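Local coordinates for protein type I site-specific restriction-modification system, R (Restriction) subunit (Vibrio vulnificus, PDB 3H1T) that is an N-terminal fragment of a putative type I restriction subunit that probably binds DNA and uses ATP to drive translocation and cleavage, at residues F118-N123 with S141-P146; I187-Q192 with P356-S361; I203-A206 with G210-V213. All blocks are in the same frame, centred on the assembly; numbering follows the deposited sequence.

Interaction 1: F118-N123 with S141-P146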
loop_
_atom_site.group_PDB
_atom_site.type_symbol
_atom_site.label_atom_id
_atom_site.label_comp_id
_atom_site.label_asym_id
_atom_site.label_seq_id
_atom_site.Cartn_x
_atom_site.Cartn_y
_atom_site.Cartn_z
ATOM N N PHE A 118 -15.579 -16.383 -8.952
ATOM C CA PHE A 118 -16.016 -17.774 -8.933
ATOM C C PHE A 118 -15.335 -18.573 -7.827
ATOM O O PHE A 118 -14.116 -18.556 -7.692
ATOM C CB PHE A 118 -15.763 -18.412 -10.304
ATOM C CG PHE A 118 -16.417 -17.668 -11.430
ATOM C CD1 PHE A 118 -17.805 -17.682 -11.582
ATOM C CD2 PHE A 118 -15.657 -16.846 -12.265
ATOM C CE1 PHE A 118 -18.433 -16.874 -12.539
ATOM C CE2 PHE A 118 -16.267 -16.037 -13.228
ATOM C CZ PHE A 118 -17.661 -16.047 -13.364
ATOM N N ALA A 119 -16.123 -19.273 -7.026
ATOM C CA ALA A 119 -15.553 -20.051 -5.940
ATOM C C ALA A 119 -16.089 -21.474 -5.919
ATOM O O ALA A 119 -17.277 -21.690 -6.140
ATOM C CB ALA A 119 -15.843 -19.358 -4.600
ATOM N N TYR A 120 -15.219 -22.441 -5.642
ATOM C CA TYR A 120 -15.616 -23.843 -5.620
ATOM C C TYR A 120 -15.180 -24.601 -4.387
ATOM O O TYR A 120 -14.104 -24.401 -3.858
ATOM C CB TYR A 120 -15.049 -24.559 -6.842
ATOM C CG TYR A 120 -15.476 -23.913 -8.124
ATOM C CD1 TYR A 120 -16.699 -24.243 -8.712
ATOM C CD2 TYR A 120 -14.711 -22.900 -8.696
ATOM C CE1 TYR A 120 -17.152 -23.572 -9.840
ATOM C CE2 TYR A 120 -15.151 -22.212 -9.821
ATOM C CZ TYR A 120 -16.375 -22.546 -10.385
ATOM O OH TYR A 120 -16.819 -21.829 -11.460
ATOM N N SER A 121 -16.040 -25.484 -3.927
ATOM C CA SER A 121 -15.723 -26.327 -2.812
ATOM C C SER A 121 -15.939 -27.719 -3.385
ATOM O O SER A 121 -16.942 -27.965 -4.053
ATOM C CB SER A 121 -16.665 -26.037 -1.649
ATOM O OG SER A 121 -16.344 -26.875 -0.573
ATOM N N THR A 122 -15.004 -28.631 -3.147
ATOM C CA THR A 122 -15.141 -29.966 -3.681
ATOM C C THR A 122 -14.534 -31.000 -2.769
ATOM O O THR A 122 -13.612 -30.702 -2.013
ATOM C CB THR A 122 -14.454 -30.082 -5.043
ATOM O OG1 THR A 122 -14.510 -31.442 -5.494
ATOM C CG2 THR A 122 -12.998 -29.644 -4.928
ATOM N N ASN A 123 -15.067 -32.217 -2.843
ATOM C CA ASN A 123 -14.569 -33.332 -2.055
ATOM C C ASN A 123 -14.197 -34.452 -3.009
ATOM O O ASN A 123 -14.149 -35.619 -2.620
ATOM C CB ASN A 123 -15.629 -33.805 -1.045
ATOM C CG ASN A 123 -16.942 -34.243 -1.704
ATOM O OD1 ASN A 123 -17.140 -34.102 -2.909
ATOM N ND2 ASN A 123 -17.848 -34.771 -0.892
ATOM N N SER A 141 -22.067 -30.863 -12.176
ATOM C CA SER A 141 -21.700 -32.213 -12.588
ATOM C C SER A 141 -20.234 -32.225 -12.991
ATOM O O SER A 141 -19.654 -33.278 -13.248
ATOM C CB SER A 141 -22.556 -32.654 -13.773
ATOM O OG SER A 141 -22.320 -31.810 -14.891
ATOM N N ARG A 142 -19.647 -31.038 -13.033
ATOM C CA ARG A 142 -18.252 -30.884 -13.407
ATOM C C ARG A 142 -17.828 -29.416 -13.318
ATOM O O ARG A 142 -18.662 -28.525 -13.193
ATOM C CB ARG A 142 -18.041 -31.413 -14.835
ATOM C CG ARG A 142 -19.011 -30.835 -15.865
ATOM C CD ARG A 142 -18.364 -30.717 -17.231
ATOM N NE ARG A 142 -18.019 -29.338 -17.565
ATOM C CZ ARG A 142 -18.723 -28.568 -18.389
ATOM N NH1 ARG A 142 -19.810 -29.044 -18.969
ATOM N NH2 ARG A 142 -18.344 -27.318 -18.627
ATOM N N PHE A 143 -16.522 -29.178 -13.364
ATOM C CA PHE A 143 -15.982 -27.825 -13.322
ATOM C C PHE A 143 -16.228 -27.068 -14.614
ATOM O O PHE A 143 -16.167 -27.634 -15.691
ATOM C CB PHE A 143 -14.473 -27.863 -13.081
ATOM C CG PHE A 143 -14.082 -28.197 -11.681
ATOM C CD1 PHE A 143 -14.246 -27.259 -10.659
ATOM C CD2 PHE A 143 -13.572 -29.458 -11.374
ATOM C CE1 PHE A 143 -13.924 -27.571 -9.347
ATOM C CE2 PHE A 143 -13.245 -29.784 -10.061
ATOM C CZ PHE A 143 -13.428 -28.836 -9.039
ATOM N N PRO A 144 -16.519 -25.763 -14.520
ATOM C CA PRO A 144 -16.739 -24.974 -15.729
ATOM C C PRO A 144 -15.395 -24.912 -16.468
ATOM O O PRO A 144 -14.327 -25.135 -15.874
ATOM C CB PRO A 144 -17.134 -23.605 -15.172
ATOM C CG PRO A 144 -17.872 -23.969 -13.920
ATOM C CD PRO A 144 -16.883 -24.965 -13.334
ATOM N N THR A 145 -15.435 -24.581 -17.753
ATOM C CA THR A 145 -14.213 -24.488 -18.521
ATOM C C THR A 145 -13.724 -23.046 -18.468
ATOM O O THR A 145 -14.493 -22.129 -18.166
ATOM C CB THR A 145 -14.449 -24.893 -19.983
ATOM O OG1 THR A 145 -15.357 -23.966 -20.597
ATOM C CG2 THR A 145 -15.055 -26.274 -20.064
ATOM N N PRO A 146 -12.424 -22.823 -18.745
ATOM C CA PRO A 146 -11.894 -21.457 -18.728
ATOM C C PRO A 146 -12.753 -20.506 -19.555
ATOM O O PRO A 146 -13.041 -19.385 -19.144
ATOM C CB PRO A 146 -10.497 -21.628 -19.315
ATOM C CG PRO A 146 -10.073 -22.948 -18.751
ATOM C CD PRO A 146 -11.330 -23.795 -18.960
#
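Tyr120 and Phe143 form a T-shaped aromatic pair. The edge of the Phe143 ring is turned to the face of the Tyr120 ring. The centroids are 5.8 Å apart and the planes meet at 73°. The pair is off-centre: Phe143 CD1 stands 4.3 Å above the tyrosine plane, toward the rim. Tyr120 CG lies anti to its carbonyl carbon (chi1 -57°), which lays the ring alongside the loop, against Phe143 and Pro144.

Apolar contacts extend the pair. The Phe143 edge also meets aliphatic atoms of the strand, with CE1 4.1 Å from Tyr120 CB and CZ 4.2 Å from Thr122 CG2. Pro144 CD is 3.8 Å from Tyr120 CE1. The proline ring also makes a van der Waals contact with the hydroxyl, CG to Tyr120 OH at 3.4 Å.

Polar bonds lie beside this patch. Tyr120 OH is hydrogen-bonded to Glu129 on strand 127-131. Arg142 NE bonds Phe143 O at 3.1 Å from above the carbonyl plane.

Leu149 of helix 146-157 touches both Tyr120 and Pro144. The contact thus packs the loop between strand 137-140 and that helix onto the mixed sheet of the N-terminal domain, consistent with the nuclease fold of type I restriction subunits.

Interaction 2: I187-Q192 with P356-S361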
loop_
_atom_site.group_PDB
_atom_site.type_symbol
_atom_site.label_atom_id
_atom_site.label_comp_id
_atom_site.label_asym_id
_atom_site.label_seq_id
_atom_site.Cartn_x
_atom_site.Cartn_y
_atom_site.Cartn_z
ATOM N N ILE A 187 -4.789 -3.365 -10.469
ATOM C CA ILE A 187 -4.542 -3.212 -11.889
ATOM C C ILE A 187 -5.694 -3.638 -12.785
ATOM O O ILE A 187 -6.091 -2.891 -13.674
ATOM C CB ILE A 187 -3.268 -3.983 -12.310
ATOM C CG1 ILE A 187 -2.051 -3.396 -11.586
ATOM C CG2 ILE A 187 -3.087 -3.900 -13.816
ATOM C CD1 ILE A 187 -0.848 -4.294 -11.605
ATOM N N ASN A 188 -6.233 -4.830 -12.556
ATOM C CA ASN A 188 -7.330 -5.352 -13.361
ATOM C C ASN A 188 -8.637 -4.561 -13.239
ATOM O O ASN A 188 -9.352 -4.387 -14.228
ATOM C CB ASN A 188 -7.573 -6.821 -13.006
ATOM C CG ASN A 188 -6.469 -7.739 -13.521
ATOM O OD1 ASN A 188 -5.397 -7.290 -13.934
ATOM N ND2 ASN A 188 -6.731 -9.038 -13.488
ATOM N N ARG A 189 -8.954 -4.078 -12.039
ATOM C CA ARG A 189 -10.188 -3.318 -11.861
ATOM C C ARG A 189 -10.096 -1.946 -12.495
ATOM O O ARG A 189 -11.113 -1.359 -12.867
ATOM C CB ARG A 189 -10.532 -3.168 -10.382
ATOM C CG ARG A 189 -10.811 -4.490 -9.724
ATOM C CD ARG A 189 -11.537 -4.319 -8.420
ATOM N NE ARG A 189 -11.786 -5.610 -7.800
ATOM C CZ ARG A 189 -12.236 -5.763 -6.564
ATOM N NH1 ARG A 189 -12.496 -4.696 -5.812
ATOM N NH2 ARG A 189 -12.391 -6.979 -6.071
ATOM N N ALA A 190 -8.873 -1.438 -12.607
ATOM C CA ALA A 190 -8.632 -0.139 -13.208
ATOM C C ALA A 190 -8.843 -0.275 -14.707
ATOM O O ALA A 190 -9.607 0.480 -15.310
ATOM C CB ALA A 190 -7.213 0.312 -12.914
ATOM N N VAL A 191 -8.169 -1.259 -15.295
ATOM C CA VAL A 191 -8.265 -1.535 -16.725
ATOM C C VAL A 191 -9.701 -1.848 -17.101
ATOM O O VAL A 191 -10.186 -1.440 -18.154
ATOM C CB VAL A 191 -7.387 -2.732 -17.090
ATOM C CG1 VAL A 191 -7.580 -3.103 -18.558
ATOM C CG2 VAL A 191 -5.933 -2.407 -16.788
ATOM N N GLN A 192 -10.368 -2.580 -16.216
ATOM C CA GLN A 192 -11.767 -2.972 -16.396
ATOM C C GLN A 192 -12.633 -1.712 -16.376
ATOM O O GLN A 192 -13.492 -1.517 -17.235
ATOM C CB GLN A 192 -12.160 -3.904 -15.249
ATOM C CG GLN A 192 -13.439 -4.705 -15.402
ATOM C CD GLN A 192 -13.693 -5.611 -14.192
ATOM O OE1 GLN A 192 -12.992 -6.607 -13.981
ATOM N NE2 GLN A 192 -14.692 -5.253 -13.383
ATOM N N PRO A 356 -13.727 4.174 -4.086
ATOM C CA PRO A 356 -12.617 3.340 -4.548
ATOM C C PRO A 356 -13.030 2.020 -5.195
ATOM O O PRO A 356 -13.978 1.375 -4.754
ATOM C CB PRO A 356 -11.789 3.144 -3.276
ATOM C CG PRO A 356 -12.835 3.196 -2.174
ATOM C CD PRO A 356 -13.679 4.360 -2.621
ATOM N N ILE A 357 -12.321 1.633 -6.252
ATOM C CA ILE A 357 -12.602 0.373 -6.936
ATOM C C ILE A 357 -11.919 -0.769 -6.179
ATOM O O ILE A 357 -12.232 -1.944 -6.359
ATOM C CB ILE A 357 -12.147 0.443 -8.426
ATOM C CG1 ILE A 357 -10.680 0.851 -8.549
ATOM C CG2 ILE A 357 -12.983 1.478 -9.154
ATOM C CD1 ILE A 357 -9.710 -0.262 -8.358
ATOM N N TYR A 358 -10.990 -0.384 -5.306
ATOM C CA TYR A 358 -10.251 -1.314 -4.475
ATOM C C TYR A 358 -9.535 -0.568 -3.350
ATOM O O TYR A 358 -9.086 0.570 -3.528
ATOM C CB TYR A 358 -9.225 -2.085 -5.315
ATOM C CG TYR A 358 -8.493 -3.160 -4.547
ATOM C CD1 TYR A 358 -9.189 -4.207 -3.948
ATOM C CD2 TYR A 358 -7.112 -3.127 -4.405
ATOM C CE1 TYR A 358 -8.519 -5.205 -3.235
ATOM C CE2 TYR A 358 -6.431 -4.113 -3.689
ATOM C CZ TYR A 358 -7.141 -5.152 -3.109
ATOM O OH TYR A 358 -6.477 -6.140 -2.427
ATOM N N THR A 359 -9.457 -1.217 -2.191
ATOM C CA THR A 359 -8.783 -0.667 -1.030
ATOM C C THR A 359 -7.862 -1.720 -0.421
ATOM O O THR A 359 -8.297 -2.820 -0.105
ATOM C CB THR A 359 -9.770 -0.249 0.100
ATOM O OG1 THR A 359 -10.587 0.845 -0.328
ATOM C CG2 THR A 359 -8.990 0.171 1.339
ATOM N N TYR A 360 -6.581 -1.390 -0.278
ATOM C CA TYR A 360 -5.625 -2.289 0.362
ATOM C C TYR A 360 -5.136 -1.504 1.567
ATOM O O TYR A 360 -4.299 -0.616 1.429
ATOM C CB TYR A 360 -4.444 -2.635 -0.553
ATOM C CG TYR A 360 -3.590 -3.756 0.012
ATOM C CD1 TYR A 360 -4.096 -5.052 0.138
ATOM C CD2 TYR A 360 -2.302 -3.511 0.491
ATOM C CE1 TYR A 360 -3.336 -6.077 0.725
ATOM C CE2 TYR A 360 -1.541 -4.523 1.078
ATOM C CZ TYR A 360 -2.063 -5.803 1.196
ATOM O OH TYR A 360 -1.324 -6.794 1.796
ATOM N N SER A 361 -5.650 -1.839 2.749
ATOM C CA SER A 361 -5.315 -1.134 3.984
ATOM C C SER A 361 -3.988 -1.482 4.629
ATOM O O SER A 361 -3.262 -2.355 4.171
ATOM C CB SER A 361 -6.426 -1.335 5.019
ATOM O OG SER A 361 -6.453 -2.658 5.517
#
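Arg189 reaches from helix 181-195 to the backbone of Ile357 with one well-aligned hydrogen bond. NH1 donates to Ile357 O at 2.8 Å, with an N-H...O angle of 163°. The oxygen lies in the guanidinium plane, and the nitrogen lies in the carbonyl plane. The arginine chain is extended from CG to NE. This carries the guanidinium outward from the helix to the carbonyl. On the way, Arg189 CD passes 3.2 Å from the same Ile357 O.

Apolar packing lies nearer the helix. Ile357 CB points toward the helix. With CG1 between the backbone N and the carbonyl carbon (chi1 54°), the CG1-CD1 arm ends on the first carbon of the arginine side chain, CD1 being 3.6 Å from Arg189 CB.

Tyr358 adds a looser contact. Its CD1 lies over one face of the guanidinium, 3.8 Å from Arg189 NH1. The two planes are 79° apart, so the groups do not stack in parallel.

Tyr358 also touches Tyr182 and Ile185 of the same helix, which packs the helix against strand 358-360. Ile357 touches Ile203 on the neighbouring strand 200-205. Helix-on-sheet packing of this kind builds the alpha/beta fold of the first RecA-like domain of superfamily 2 motors. Here it lies at the edge of the seven-stranded parallel sheet.

Interaction 3: I203-A206 with G210-V213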
loop_
_atom_site.group_PDB
_atom_site.type_symbol
_atom_site.label_atom_id
_atom_site.label_comp_id
_atom_site.label_asym_id
_atom_site.label_seq_id
_atom_site.Cartn_x
_atom_site.Cartn_y
_atom_site.Cartn_z
ATOM N N ILE A 203 -8.372 4.526 -6.302
ATOM C CA ILE A 203 -7.724 3.355 -5.723
ATOM C C ILE A 203 -7.059 3.795 -4.429
ATOM O O ILE A 203 -6.297 4.753 -4.425
ATOM C CB ILE A 203 -6.616 2.805 -6.626
ATOM C CG1 ILE A 203 -7.156 2.564 -8.030
ATOM C CG2 ILE A 203 -6.078 1.522 -6.039
ATOM C CD1 ILE A 203 -6.089 2.302 -9.057
ATOM N N THR A 204 -7.352 3.105 -3.335
ATOM C CA THR A 204 -6.747 3.430 -2.054
ATOM C C THR A 204 -5.793 2.311 -1.657
ATOM O O THR A 204 -6.180 1.146 -1.553
ATOM C CB THR A 204 -7.802 3.592 -0.945
ATOM O OG1 THR A 204 -8.791 4.533 -1.366
ATOM C CG2 THR A 204 -7.146 4.092 0.337
HETATM N N MSE A 205 -4.536 2.675 -1.452
HETATM C CA MSE A 205 -3.519 1.714 -1.065
HETATM C C MSE A 205 -2.641 2.332 0.014
HETATM O O MSE A 205 -2.178 3.463 -0.130
HETATM C CB MSE A 205 -2.652 1.335 -2.270
HETATM C CG MSE A 205 -3.312 0.438 -3.324
HETATM SE SE MSE A 205 -2.129 0.109 -4.848
HETATM C CE MSE A 205 -1.181 -1.415 -4.164
ATOM N N ALA A 206 -2.421 1.597 1.096
ATOM C CA ALA A 206 -1.582 2.078 2.182
ATOM C C ALA A 206 -0.186 2.373 1.628
ATOM O O ALA A 206 0.304 1.679 0.734
ATOM C CB ALA A 206 -1.508 1.037 3.276
ATOM N N GLY A 210 3.066 -0.435 -3.125
ATOM C CA GLY A 210 3.261 -0.579 -4.559
ATOM C C GLY A 210 2.373 0.189 -5.515
ATOM O O GLY A 210 2.061 -0.305 -6.601
ATOM N N LYS A 211 1.983 1.399 -5.144
ATOM C CA LYS A 211 1.131 2.204 -5.999
ATOM C C LYS A 211 1.774 2.409 -7.371
ATOM O O LYS A 211 1.082 2.432 -8.386
ATOM C CB LYS A 211 0.817 3.550 -5.309
ATOM C CG LYS A 211 0.211 3.392 -3.915
ATOM C CD LYS A 211 -0.163 4.738 -3.294
ATOM C CE LYS A 211 0.002 4.756 -1.771
ATOM N NZ LYS A 211 1.184 5.582 -1.367
ATOM N N THR A 212 3.099 2.523 -7.402
ATOM C CA THR A 212 3.807 2.721 -8.670
ATOM C C THR A 212 3.819 1.467 -9.537
ATOM O O THR A 212 3.788 1.570 -10.770
ATOM C CB THR A 212 5.257 3.183 -8.441
ATOM O OG1 THR A 212 5.258 4.491 -7.850
ATOM C CG2 THR A 212 6.018 3.230 -9.755
ATOM N N VAL A 213 3.864 0.291 -8.913
ATOM C CA VAL A 213 3.849 -0.971 -9.657
ATOM C C VAL A 213 2.511 -1.058 -10.402
ATOM O O VAL A 213 2.446 -1.461 -11.572
ATOM C CB VAL A 213 3.997 -2.191 -8.702
ATOM C CG1 VAL A 213 3.695 -3.493 -9.450
ATOM C CG2 VAL A 213 5.396 -2.240 -8.147
#
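Met205, present as selenomethionine, lies along the first turn of helix 211-224. Its CB is 3.9 Å from Lys211 CG. Its SE is 4.0 Å from Lys211 CA and 4.1 Å from Lys211 CG. Met205 is bent at its last torsion (chi3 87°), which brings the terminal methyl to the start of the helix. There CE is 4.1 Å from Gly210 C.

The lysine is also bent, at chi3 and at chi4 (108°). It runs back toward the end of the strand. Its CE is modelled 3.0 Å from Met205 O and 4.0 Å from Ala206 O. Both outer torsions lie off the usual values, so the fit of the lysine end may be uncertain. The amino nitrogen NZ stays 4.2 Å from Met205 O, too far for a hydrogen bond. Across this contact the lysine touches with its aliphatic carbons.

The segments hold both ends of the P-loop, the Walker A motif of superfamily 2 helicases. The chain leaves strand 200-205, turns through residues 206-210 and enters helix 211-224. Lys211 is the motif lysine, which in relatives contacts the nucleotide phosphates; a like role here is probable.

Next comes the turn itself. Gly210 is the N-cap residue and has a positive phi of 107°. Without a CB it escapes the carbonyl O of the residue before it. Ala206 O accepts a hydrogen bond from Thr209 OG1 within the loop.

Farther out, the strand is fixed on both flanks. Ile203 and Met205 make backbone hydrogen bonds to strand 333-338, and Thr204 makes one to Tyr358. Met205 also touches Tyr182 and Gln183 of helix 181-195. The lysine side chain rests on Met337 and Ala339.

Interactions 2 and 3 belong to the same helicase domain, with centres about 9 Å apart. They share one parallel sheet, in which strands 200-205 and 358-360 are neighbours. Tyr360 N to Thr204 O and Tyr360 O to Ala206 N, each 2.9 Å, probably join them by hydrogen bonds. Interaction 1 stands in the N-terminal domain, its centre about 26 Å from that of interaction 2 and about 32 Å from that of interaction 3. It is buried and dominated by aromatic and proline packing. Interaction 2, partly buried at a sheet edge, adds an arginine bond to a carbonyl. Interaction 3, also partly buried, packs aliphatic carbons beside the probable nucleotide site.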